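Local coordinates for GrpU microcompartment shell protein (Pectobacterium wasabiae, PDB 4OLP), which forms part of the protein shell of a glycyl-radical type bacterial microcompartment and is thought to bind an iron-sulfur cluster, at residues Leu76-Glu81 with Glu87-Ile92. Sequence-based numbering, arbitrary orientation.
Sequences LAIFGE and EAMRII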
# COMPACT_ATOMS: atom_id res chain seq x y z
N LEU B 76 14.28 -10.17 -4.17
CA LEU B 76 15.43 -10.28 -5.05
C LEU B 76 15.41 -11.67 -5.64
O LEU B 76 15.09 -12.65 -4.93
CB LEU B 76 16.72 -10.09 -4.26
CG LEU B 76 18.05 -10.18 -5.02
CD1 LEU B 76 18.25 -9.08 -6.05
CD2 LEU B 76 19.18 -10.17 -4.01
N ALA B 77 15.72 -11.75 -6.92
CA ALA B 77 15.80 -13.02 -7.61
C ALA B 77 17.22 -13.15 -8.07
O ALA B 77 17.77 -12.20 -8.58
CB ALA B 77 14.84 -13.06 -8.78
N ILE B 78 17.82 -14.32 -7.85
CA ILE B 78 19.20 -14.62 -8.22
C ILE B 78 19.17 -15.78 -9.20
O ILE B 78 18.69 -16.87 -8.87
CB ILE B 78 20.02 -14.96 -6.99
CG1 ILE B 78 20.36 -13.68 -6.26
CG2 ILE B 78 21.36 -15.60 -7.34
CD1 ILE B 78 20.32 -13.86 -4.75
N PHE B 79 19.63 -15.52 -10.42
CA PHE B 79 19.58 -16.51 -11.47
C PHE B 79 20.97 -16.93 -11.79
O PHE B 79 21.86 -16.08 -11.95
CB PHE B 79 18.99 -15.94 -12.75
CG PHE B 79 17.68 -15.25 -12.57
CD1 PHE B 79 17.63 -13.92 -12.18
CD2 PHE B 79 16.53 -15.91 -12.86
CE1 PHE B 79 16.42 -13.27 -12.04
CE2 PHE B 79 15.31 -15.27 -12.73
CZ PHE B 79 15.25 -13.95 -12.31
N GLY B 80 21.16 -18.23 -11.90
CA GLY B 80 22.45 -18.74 -12.28
C GLY B 80 22.56 -20.22 -12.10
O GLY B 80 21.57 -20.96 -12.17
N GLU B 81 23.81 -20.64 -11.92
CA GLU B 81 24.17 -22.03 -11.81
C GLU B 81 23.99 -22.47 -10.36
O GLU B 81 24.06 -21.64 -9.44
CB GLU B 81 25.60 -22.19 -12.27
CG GLU B 81 25.76 -22.03 -13.77
CD GLU B 81 26.93 -21.11 -14.15
OE1 GLU B 81 28.06 -21.59 -14.17
OE2 GLU B 81 26.75 -19.90 -14.44
N GLU B 87 25.56 -20.61 -3.13
CA GLU B 87 26.52 -19.80 -2.46
C GLU B 87 25.95 -18.45 -2.08
O GLU B 87 26.19 -17.99 -0.98
CB GLU B 87 27.73 -19.59 -3.32
CG GLU B 87 28.76 -18.73 -2.60
CD GLU B 87 30.05 -18.48 -3.37
OE1 GLU B 87 30.14 -18.73 -4.60
OE2 GLU B 87 30.98 -18.00 -2.72
N ALA B 88 25.21 -17.81 -3.00
CA ALA B 88 24.70 -16.48 -2.79
C ALA B 88 23.69 -16.47 -1.65
O ALA B 88 23.76 -15.63 -0.78
CB ALA B 88 24.07 -15.95 -4.07
N MET B 89 22.78 -17.44 -1.65
CA MET B 89 21.75 -17.53 -0.60
C MET B 89 22.37 -17.76 0.77
O MET B 89 21.86 -17.27 1.78
CB MET B 89 20.77 -18.67 -0.89
CG MET B 89 20.02 -18.51 -2.19
SD MET B 89 19.09 -16.99 -2.33
CE MET B 89 17.54 -17.50 -1.58
N ARG B 90 23.46 -18.51 0.79
CA ARG B 90 24.23 -18.73 1.99
C ARG B 90 24.82 -17.42 2.52
O ARG B 90 24.56 -17.04 3.65
CB ARG B 90 25.38 -19.69 1.70
CG ARG B 90 25.55 -20.65 2.84
CD ARG B 90 26.98 -21.13 2.94
NE ARG B 90 27.91 -20.06 3.36
CZ ARG B 90 28.85 -19.52 2.58
NH1 ARG B 90 29.01 -19.91 1.32
NH2 ARG B 90 29.63 -18.56 3.07
N ILE B 91 25.58 -16.73 1.67
CA ILE B 91 26.18 -15.44 1.99
C ILE B 91 25.15 -14.45 2.53
O ILE B 91 25.46 -13.63 3.39
CB ILE B 91 26.85 -14.82 0.75
CG1 ILE B 91 28.06 -15.65 0.34
CG2 ILE B 91 27.21 -13.36 0.96
CD1 ILE B 91 29.12 -14.94 -0.49
N ILE B 92 23.93 -14.51 2.00
CA ILE B 92 22.87 -13.59 2.40
C ILE B 92 22.34 -13.93 3.79
O ILE B 92 21.98 -13.03 4.53
CB ILE B 92 21.76 -13.54 1.32
CG1 ILE B 92 22.29 -12.89 0.04
CG2 ILE B 92 20.56 -12.76 1.81
CD1 ILE B 92 21.53 -13.30 -1.21
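Ile78 is the one residue of strand 76-80 that carries the contact with helix 87-92, meeting Ala88, Met89 and Ile92 through purely apolar packing. Two residues before it, Leu76 has its CB directed toward the helix as well, yet its side chain stops short of the helix and packs on Leu47 and Ala51 of helix 44-56, which lies on the same face of the sheet. Ala77 turns from the helix to the other face, against Leu39 and Ile65.

Ile78 then uses both branches. Its CG1 stands beside the backbone N (chi1 -77°) and carries CD1 toward the helix, where it meets two residues. One is Ile92, whose CD1 it touches tip to tip at 3.8 Å, the closest approach of the two segments. Met89 enters otherwise: its CB does not aim at the strand, but the bend at chi2 (-57°) brings SD round toward it, to 4.1 Å from Ile78 CD1, with the two side chains running alongside in opposite senses. The second branch, CG2, faces the small Ala88, with 4.3 Å between CG2 and Ala88 CB. Ala88 and Ile92 lie one helical turn apart, linked by the backbone hydrogen bond from Ile92 N to Ala88 O. Ile40 of the adjoining strand 36-42 touches both Met89 and Ile92, and Val60 and Val62 of strand 60-65 touch Ile78.

Beyond Ile78 the strand runs on to Gly80, and Glu81 takes the N-cap position where the chain turns into helix 82-92. The axes of 76-80 and 87-92 run roughly antiparallel, at 146°, and come within 10.2 Å. This is the closing beta-alpha unit of the BMC domain, an alpha/beta fold in which helices pack on an antiparallel sheet.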